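Local coordinates for protein hydroxymethyldihydropterin pyrophosphokinase-dihydropteroate synthase, putative (PDB 5Z79) that catalyses two consecutive steps of folate biosynthesis, diphosphorylation of 6-hydroxymethyl-7,8-dihydropterin and its condensation with 4-aminobenzoate to give dihydropteroate, at residues V109-E114 with I283-H288; Y268-Y273 with T290-I295; F583-M588 with Q675-G680. All coordinates share one frame; numbering follows the deposited sequence.

Interaction 1. Residues V109-E114 with I283-H288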
# COMPACT_ATOMS: atom_id res chain seq x y z
N VAL A 109 -18.48 12.61 40.56
CA VAL A 109 -19.82 12.78 41.07
C VAL A 109 -20.76 13.18 39.96
O VAL A 109 -21.81 12.59 39.77
CB VAL A 109 -19.82 13.85 42.18
CG1 VAL A 109 -21.24 14.26 42.56
CG2 VAL A 109 -19.06 13.35 43.41
N PHE A 110 -20.37 14.20 39.22
CA PHE A 110 -21.17 14.68 38.09
C PHE A 110 -21.52 13.55 37.17
O PHE A 110 -22.67 13.47 36.75
CB PHE A 110 -20.44 15.76 37.33
CG PHE A 110 -21.04 16.04 36.02
CD1 PHE A 110 -22.12 16.89 35.92
CD2 PHE A 110 -20.55 15.42 34.88
CE1 PHE A 110 -22.68 17.15 34.69
CE2 PHE A 110 -21.11 15.66 33.63
CZ PHE A 110 -22.18 16.53 33.54
N LEU A 111 -20.54 12.68 36.88
CA LEU A 111 -20.70 11.58 35.92
C LEU A 111 -21.73 10.52 36.35
O LEU A 111 -22.29 9.81 35.51
CB LEU A 111 -19.33 10.93 35.58
CG LEU A 111 -18.30 11.78 34.79
CD1 LEU A 111 -16.94 11.09 34.69
CD2 LEU A 111 -18.76 12.17 33.39
N LYS A 112 -22.01 10.42 37.65
CA LYS A 112 -23.08 9.56 38.14
C LYS A 112 -24.42 10.32 38.25
O LYS A 112 -25.35 9.85 38.91
CB LYS A 112 -22.71 8.95 39.51
CG LYS A 112 -21.55 7.95 39.49
CD LYS A 112 -21.04 7.59 40.90
CE LYS A 112 -19.94 8.56 41.39
NZ LYS A 112 -19.76 8.69 42.89
N ASN A 113 -24.52 11.49 37.62
CA ASN A 113 -25.76 12.31 37.69
C ASN A 113 -26.28 12.61 39.14
O ASN A 113 -27.43 13.02 39.36
CB ASN A 113 -26.85 11.67 36.81
CG ASN A 113 -28.00 12.60 36.56
OD1 ASN A 113 -27.84 13.77 36.33
ND2 ASN A 113 -29.18 12.07 36.59
N GLU A 114 -25.40 12.40 40.12
CA GLU A 114 -25.69 12.75 41.51
C GLU A 114 -25.49 14.25 41.71
O GLU A 114 -24.83 14.94 40.89
CB GLU A 114 -24.79 12.00 42.50
CG GLU A 114 -25.08 10.51 42.62
CD GLU A 114 -23.87 9.76 43.20
OE1 GLU A 114 -23.37 10.22 44.26
OE2 GLU A 114 -23.42 8.74 42.59
N ILE A 283 -17.47 12.71 27.93
CA ILE A 283 -18.44 12.19 28.94
C ILE A 283 -19.37 11.08 28.41
O ILE A 283 -20.57 11.07 28.66
CB ILE A 283 -19.31 13.30 29.56
CG1 ILE A 283 -20.09 14.04 28.48
CG2 ILE A 283 -18.44 14.26 30.35
CD1 ILE A 283 -21.16 14.96 29.02
N PRO A 284 -18.79 10.11 27.69
CA PRO A 284 -19.54 9.02 27.04
C PRO A 284 -20.49 8.23 27.96
O PRO A 284 -21.55 7.79 27.51
CB PRO A 284 -18.44 8.08 26.53
CG PRO A 284 -17.21 8.45 27.34
CD PRO A 284 -17.33 9.90 27.64
N GLU A 285 -20.10 8.03 29.21
CA GLU A 285 -20.87 7.17 30.08
C GLU A 285 -21.95 7.95 30.85
O GLU A 285 -22.73 7.36 31.55
CB GLU A 285 -19.94 6.33 31.00
CG GLU A 285 -19.29 7.06 32.18
CD GLU A 285 -18.13 7.98 31.79
OE1 GLU A 285 -18.25 8.73 30.77
OE2 GLU A 285 -17.09 7.97 32.49
N TYR A 286 -22.01 9.26 30.67
CA TYR A 286 -22.99 10.09 31.35
C TYR A 286 -24.40 9.97 30.78
O TYR A 286 -24.59 9.85 29.56
CB TYR A 286 -22.58 11.56 31.26
CG TYR A 286 -23.53 12.55 31.92
CD1 TYR A 286 -23.85 12.43 33.26
CD2 TYR A 286 -24.08 13.61 31.22
CE1 TYR A 286 -24.68 13.33 33.89
CE2 TYR A 286 -24.92 14.52 31.85
CZ TYR A 286 -25.21 14.37 33.19
OH TYR A 286 -26.04 15.23 33.85
N LYS A 287 -25.36 10.01 31.69
CA LYS A 287 -26.76 9.95 31.38
C LYS A 287 -27.54 10.91 32.21
O LYS A 287 -27.85 10.64 33.31
CB LYS A 287 -27.28 8.55 31.66
CG LYS A 287 -28.77 8.37 31.50
CD LYS A 287 -29.16 6.99 31.98
CE LYS A 287 -30.66 6.74 31.95
NZ LYS A 287 -31.16 6.43 30.60
N HIS A 288 -27.89 12.03 31.65
CA HIS A 288 -28.75 12.98 32.32
C HIS A 288 -30.11 12.32 32.55
O HIS A 288 -30.34 11.17 32.12
CB HIS A 288 -28.85 14.19 31.41
CG HIS A 288 -29.41 15.40 32.05
ND1 HIS A 288 -30.73 15.76 31.90
CD2 HIS A 288 -28.83 16.38 32.78
CE1 HIS A 288 -30.96 16.89 32.55
NE2 HIS A 288 -29.82 17.29 33.09
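F110 and Y286 form an offset face-to-face stack that ties the end of helix 105-111 to the loop after helix 273-282, in the α/β pyrophosphokinase (HPPK) half of the protein. The ring centroids are 4.5 Å apart and the planes differ by 26°. Phenyl F110 CZ sits above the rim of the phenol, 3.7 Å from Y286 CZ. Each ring reaches its partner with CG anti to its own backbone N, and the two side chains run across each other at nearly a right angle. This is the close-packed part. Behind it F110 leans on I14 and V16 of strand 13-21, while F212 and Y286 meet edge-to-face. The other face of the phenol lies under the backbone N of H288. Next to the stack, methyl L111 CD2 packs on I283 CG2 at 3.7 Å, and I283 CG2 also lies at the edge of the F110 ring.

Toward solvent the contact thins out. L111 CD1 comes to 3.8 Å from OE2 of the exposed E285, whose chain bends at chi2 to get there. The aliphatic chain of K287 leads away from the helix end, and its NZ bonds to F291 O. N113 lies along the border: its CB rests 3.8 Å from K287 O, its ND2 has a weak bond to S289, and its amide plane stands 73° from the phenol. At the edge of that phenol, and in its plane, lies the carbonyl oxygen L111 O, 3.8 Å from Y286 CD1.

Interaction 2. Residues Y268-Y273 with T290-I295. With PE0 (pterine), chain K; APC (diphosphomethylphosphonic acid adenosyl ester), chain H.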
# COMPACT_ATOMS: atom_id res chain seq x y z
N TYR A 268 -30.60 21.47 22.01
CA TYR A 268 -30.12 20.55 20.96
C TYR A 268 -29.12 19.49 21.38
O TYR A 268 -28.67 18.73 20.53
CB TYR A 268 -29.52 21.35 19.82
CG TYR A 268 -30.56 22.08 19.06
CD1 TYR A 268 -31.29 21.45 18.06
CD2 TYR A 268 -30.86 23.39 19.35
CE1 TYR A 268 -32.25 22.12 17.35
CE2 TYR A 268 -31.84 24.07 18.65
CZ TYR A 268 -32.51 23.42 17.65
OH TYR A 268 -33.47 24.10 16.97
N THR A 269 -28.81 19.38 22.66
CA THR A 269 -27.74 18.51 23.08
C THR A 269 -27.87 17.10 22.52
O THR A 269 -26.92 16.55 22.01
CB THR A 269 -27.61 18.41 24.61
OG1 THR A 269 -27.40 19.71 25.18
CG2 THR A 269 -26.41 17.55 24.94
N LYS A 270 -29.06 16.51 22.60
CA LYS A 270 -29.21 15.11 22.17
C LYS A 270 -29.66 14.99 20.73
O LYS A 270 -29.81 13.89 20.23
CB LYS A 270 -30.11 14.33 23.15
CG LYS A 270 -31.58 14.17 22.78
CD LYS A 270 -32.39 13.73 24.00
CE LYS A 270 -33.60 12.86 23.70
NZ LYS A 270 -34.45 12.82 24.93
N TYR A 271 -29.83 16.12 20.04
CA TYR A 271 -30.34 16.11 18.68
C TYR A 271 -29.34 16.53 17.57
O TYR A 271 -29.66 16.41 16.39
CB TYR A 271 -31.56 17.01 18.59
CG TYR A 271 -32.67 16.70 19.56
CD1 TYR A 271 -33.45 15.57 19.41
CD2 TYR A 271 -32.97 17.56 20.60
CE1 TYR A 271 -34.49 15.30 20.27
CE2 TYR A 271 -34.01 17.30 21.46
CZ TYR A 271 -34.77 16.17 21.30
OH TYR A 271 -35.80 15.91 22.17
N ARG A 272 -28.16 17.02 17.93
CA ARG A 272 -27.10 17.30 16.95
C ARG A 272 -25.97 16.30 16.98
O ARG A 272 -25.38 16.02 18.00
CB ARG A 272 -26.48 18.66 17.19
CG ARG A 272 -27.23 19.76 16.52
CD ARG A 272 -26.71 21.11 16.93
NE ARG A 272 -27.62 22.13 16.43
CZ ARG A 272 -27.69 23.39 16.87
NH1 ARG A 272 -26.88 23.83 17.85
NH2 ARG A 272 -28.58 24.22 16.32
N TYR A 273 -25.63 15.78 15.83
CA TYR A 273 -24.52 14.88 15.75
C TYR A 273 -23.33 15.65 16.31
O TYR A 273 -22.67 15.17 17.22
CB TYR A 273 -24.33 14.39 14.32
CG TYR A 273 -23.23 13.36 14.16
CD1 TYR A 273 -23.32 12.09 14.74
CD2 TYR A 273 -22.09 13.66 13.45
CE1 TYR A 273 -22.31 11.15 14.60
CE2 TYR A 273 -21.06 12.74 13.31
CZ TYR A 273 -21.17 11.48 13.88
OH TYR A 273 -20.10 10.60 13.71
N THR A 290 -32.81 13.58 31.26
CA THR A 290 -33.56 13.95 30.07
C THR A 290 -33.31 12.95 28.97
O THR A 290 -34.07 12.85 28.02
CB THR A 290 -33.13 15.37 29.66
OG1 THR A 290 -33.93 16.30 30.41
CG2 THR A 290 -33.19 15.63 28.09
N PHE A 291 -32.24 12.20 29.15
CA PHE A 291 -31.73 11.30 28.16
C PHE A 291 -32.21 9.89 28.44
O PHE A 291 -32.05 9.39 29.55
CB PHE A 291 -30.22 11.27 28.23
CG PHE A 291 -29.56 12.37 27.47
CD1 PHE A 291 -29.78 13.68 27.80
CD2 PHE A 291 -28.68 12.08 26.44
CE1 PHE A 291 -29.15 14.70 27.13
CE2 PHE A 291 -28.05 13.09 25.75
CZ PHE A 291 -28.28 14.40 26.10
N GLU A 292 -32.78 9.25 27.42
CA GLU A 292 -33.25 7.87 27.57
C GLU A 292 -32.07 6.90 27.77
O GLU A 292 -32.24 5.85 28.38
CB GLU A 292 -34.12 7.44 26.37
CG GLU A 292 -35.53 8.05 26.34
CD GLU A 292 -35.66 9.29 25.44
OE1 GLU A 292 -34.64 10.02 25.20
OE2 GLU A 292 -36.80 9.53 24.98
N GLU A 293 -30.89 7.26 27.27
CA GLU A 293 -29.68 6.46 27.50
C GLU A 293 -28.46 7.38 27.53
O GLU A 293 -28.55 8.55 27.20
CB GLU A 293 -29.54 5.40 26.40
CG GLU A 293 -30.59 4.29 26.44
CD GLU A 293 -30.52 3.40 27.70
OE1 GLU A 293 -29.46 3.40 28.37
OE2 GLU A 293 -31.51 2.68 28.00
N ALA A 294 -27.32 6.83 27.92
CA ALA A 294 -26.07 7.59 28.01
C ALA A 294 -25.58 8.23 26.68
O ALA A 294 -26.17 8.04 25.61
CB ALA A 294 -24.97 6.72 28.60
N ILE A 295 -24.51 9.01 26.76
CA ILE A 295 -24.01 9.74 25.60
C ILE A 295 -23.56 8.78 24.50
O ILE A 295 -24.05 8.82 23.34
CB ILE A 295 -22.88 10.71 26.00
CG1 ILE A 295 -23.46 11.86 26.83
CG2 ILE A 295 -22.15 11.25 24.79
CD1 ILE A 295 -24.59 12.60 26.17
C1 PE0 K . -24.02 24.89 14.85
C4 PE0 K . -22.65 24.39 14.91
O4 PE0 K . -21.73 25.05 15.40
N2 PE0 K . -22.42 23.21 14.36
C3 PE0 K . -23.37 22.48 13.78
N6 PE0 K . -23.02 21.29 13.27
N1 PE0 K . -24.64 22.88 13.72
C2 PE0 K . -24.99 24.05 14.22
N3 PE0 K . -26.23 24.48 14.15
C6 PE0 K . -26.59 25.65 14.65
C5 PE0 K . -25.66 26.46 15.25
N4 PE0 K . -24.40 26.06 15.33
PG APC H . -26.80 27.28 19.15
O1G APC H . -25.40 27.08 18.61
O2G APC H . -26.80 27.85 20.56
O3G APC H . -27.67 26.05 19.01
PB APC H . -27.22 29.98 18.08
O1B APC H . -27.64 30.43 16.71
O2B APC H . -25.78 30.22 18.43
O3B APC H . -27.50 28.42 18.24
PA APC H . -27.40 31.83 20.52
O1A APC H . -26.66 32.88 19.75
O2A APC H . -26.57 30.97 21.44
C3A APC H . -28.29 30.75 19.34
O5' APC H . -28.52 32.57 21.39
C5' APC H . -29.95 32.46 21.19
C4' APC H . -30.62 32.24 22.53
O4' APC H . -30.07 31.04 23.13
C3' APC H . -30.46 33.35 23.57
O3' APC H . -31.73 33.84 23.97
C2' APC H . -29.70 32.69 24.74
O2' APC H . -30.18 33.04 26.01
C1' APC H . -29.96 31.21 24.51
N9 APC H . -28.90 30.35 25.01
C8 APC H . -27.56 30.37 24.67
N7 APC H . -26.86 29.44 25.28
C5 APC H . -27.79 28.76 26.06
C6 APC H . -27.67 27.66 26.93
N6 APC H . -26.54 27.02 27.18
N1 APC H . -28.80 27.23 27.54
C2 APC H . -29.95 27.87 27.28
N3 APC H . -30.18 28.91 26.48
C4 APC H . -29.04 29.31 25.89
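K270 carries the polar part of this contact, reaching from its loop to both T290 and E292 with one ammonium group. K270 NZ donates to E292 OE1 at 2.8 Å as a salt bridge, arriving on the syn side of the carboxylate but 27° out of its plane. K270 NZ also donates to T290 O at 3.1 Å, with the donor tilted from the carbonyl plane. The bend of E292 at chi2 (97°) turns the carboxylate back toward the lysine. E130 adds a long, weak ion pair from helix 126-146.

The apolar part centres on F291. F291 CZ touches K270 CB at 3.5 Å, while methyl T269 CG2 lies at the ring edge, in plane, 3.8 Å from F291 CZ. T269 also packs against I275 and L279 of helix 273-282, and its OG1 bonds to H266 O.

Ligand contacts come from R272, at the N-cap position of helix 273-282. Its extended chain places the guanidinium between two rings, with Y268 over one face and the pterin over the other. At the guanidinium edge R272 NH1 donates to the phosphate oxygen O3G of the nucleotide analogue at 2.6 Å, with an N-H...O angle of 154°. One arginine thus meets both ligands, as expected of the HPPK active site, where the terminal phosphates of the nucleotide must lie close to the pterin.

Interaction 3. Residues F583-M588 with Q675-G680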
# COMPACT_ATOMS: atom_id res chain seq x y z
N PHE A 583 16.53 -1.95 13.30
CA PHE A 583 15.55 -2.99 13.03
C PHE A 583 15.27 -3.08 11.56
O PHE A 583 14.81 -4.11 11.09
CB PHE A 583 14.24 -2.74 13.82
CG PHE A 583 13.34 -1.70 13.20
CD1 PHE A 583 13.50 -0.36 13.50
CD2 PHE A 583 12.33 -2.07 12.34
CE1 PHE A 583 12.68 0.59 12.93
CE2 PHE A 583 11.50 -1.12 11.77
CZ PHE A 583 11.68 0.22 12.06
N ILE A 584 15.52 -1.98 10.85
CA ILE A 584 15.34 -1.95 9.41
C ILE A 584 16.21 -2.99 8.71
O ILE A 584 15.72 -3.84 7.96
CB ILE A 584 15.66 -0.55 8.87
CG1 ILE A 584 14.53 0.40 9.28
CG2 ILE A 584 15.82 -0.56 7.34
CD1 ILE A 584 14.93 1.85 9.16
N VAL A 585 17.50 -2.91 8.96
CA VAL A 585 18.47 -3.79 8.36
C VAL A 585 18.35 -5.25 8.85
O VAL A 585 18.85 -6.17 8.21
CB VAL A 585 19.89 -3.20 8.60
CG1 VAL A 585 20.99 -4.23 8.40
CG2 VAL A 585 20.11 -1.98 7.71
N HIS A 586 17.68 -5.47 9.99
CA HIS A 586 17.42 -6.82 10.53
C HIS A 586 16.43 -7.64 9.68
O HIS A 586 16.38 -8.87 9.77
CB HIS A 586 16.86 -6.65 11.96
CG HIS A 586 16.50 -7.93 12.66
ND1 HIS A 586 17.45 -8.85 13.06
CD2 HIS A 586 15.31 -8.42 13.06
CE1 HIS A 586 16.86 -9.86 13.65
NE2 HIS A 586 15.56 -9.63 13.67
N CYS A 587 15.65 -6.92 8.87
CA CYS A 587 14.65 -7.51 7.93
C CYS A 587 15.30 -8.28 6.78
O CYS A 587 14.67 -9.14 6.19
CB CYS A 587 13.77 -6.40 7.31
SG CYS A 587 12.83 -5.33 8.47
N MET A 588 16.56 -8.00 6.50
CA MET A 588 17.27 -8.55 5.38
C MET A 588 18.26 -9.59 5.88
O MET A 588 19.06 -10.12 5.11
CB MET A 588 17.99 -7.40 4.66
CG MET A 588 17.18 -6.10 4.54
SD MET A 588 18.11 -4.54 4.45
CE MET A 588 16.78 -3.34 4.24
N GLN A 675 23.24 2.64 2.94
CA GLN A 675 22.49 2.66 1.70
C GLN A 675 21.26 1.77 1.81
O GLN A 675 20.18 2.14 1.42
CB GLN A 675 23.31 2.12 0.54
CG GLN A 675 24.18 3.16 -0.13
CD GLN A 675 23.35 4.23 -0.80
OE1 GLN A 675 23.57 5.45 -0.58
NE2 GLN A 675 22.39 3.80 -1.62
N LYS A 676 21.45 0.57 2.33
CA LYS A 676 20.35 -0.33 2.55
C LYS A 676 19.45 0.10 3.67
O LYS A 676 18.28 -0.23 3.66
CB LYS A 676 20.87 -1.71 2.90
CG LYS A 676 21.81 -2.31 1.88
CD LYS A 676 22.19 -3.73 2.28
CE LYS A 676 23.08 -4.38 1.25
NZ LYS A 676 23.47 -5.72 1.77
N ASN A 677 19.97 0.77 4.68
CA ASN A 677 19.11 1.16 5.80
C ASN A 677 18.22 2.33 5.41
O ASN A 677 17.05 2.38 5.77
CB ASN A 677 19.93 1.50 7.04
CG ASN A 677 19.06 1.64 8.29
OD1 ASN A 677 18.08 2.38 8.31
ND2 ASN A 677 19.43 0.90 9.35
N ILE A 678 18.80 3.28 4.69
CA ILE A 678 18.03 4.40 4.18
C ILE A 678 16.91 3.97 3.22
O ILE A 678 15.78 4.43 3.36
CB ILE A 678 18.93 5.47 3.55
CG1 ILE A 678 19.55 6.34 4.65
CG2 ILE A 678 18.14 6.36 2.60
CD1 ILE A 678 20.60 7.32 4.16
N CYS A 679 17.20 3.10 2.25
CA CYS A 679 16.19 2.61 1.29
C CYS A 679 15.11 1.71 1.90
O CYS A 679 13.98 1.69 1.42
CB CYS A 679 16.86 1.91 0.10
SG CYS A 679 17.80 3.07 -0.88
N GLY A 680 15.45 0.95 2.94
CA GLY A 680 14.42 0.31 3.77
C GLY A 680 13.56 1.35 4.49
O GLY A 680 12.34 1.21 4.62
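V585 and N677 bring the two backbones to 5.6 Å between CA atoms, where the short helix 582-585 and the type I turn V585-M588 pass alongside helix 671-691. Two branched side chains pack against the amide of N677. Methyl V585 CG2 lies 3.4 Å from N677 ND2, and I584 CD1 reaches to 3.3 Å from N677 OD1; both side chains run across the asparagine at about a right angle. N677 points its CG anti to the backbone N (chi1 -168°), which lets N677 ND2 hydrogen-bond to the main-chain oxygen of K581. K581 lines the 4-aminobenzoate pocket, so N677 is a second-shell residue that probably helps to position the K581 backbone. One turn further on, methyl I584 CG2 meets the bare backbone of G680, 3.9 Å from its CA. M588, extended beyond CG, lays methyl CE 3.5 Å from K676 O. In the dihydropteroate synthase TIM barrel, helix 671-691 belongs to the crossover from strand 575-576 to the parallel strand 695-698. F583 packs on helix 556-564, while C587, M588, K676 and C679 touch R713, D709, L702 and E703 of the second subunit.

Overall arrangement
Interactions 1 and 2 both belong to the HPPK half, with centres 13 Å apart, and share the loop between helices 273-282 and 295-310. Their segments alternate along the chain: 109-114, 268-273, 283-288, 290-295. Y286 O and I295 N, 2.9 Å apart, probably form a hydrogen bond that joins them directly. That one loop therefore connects the end of helix 105-111 to segment 268-273, whose R272 meets both nucleotide analogue and pterin. Interaction 3 follows later, its centre about 51 and 52 Å from theirs; it touches the second subunit and lies near 4-aminobenzoate. The contacts thus fall in both enzyme halves, interactions 1 and 2 in the pyrophosphokinase and interaction 3 in the synthase TIM barrel.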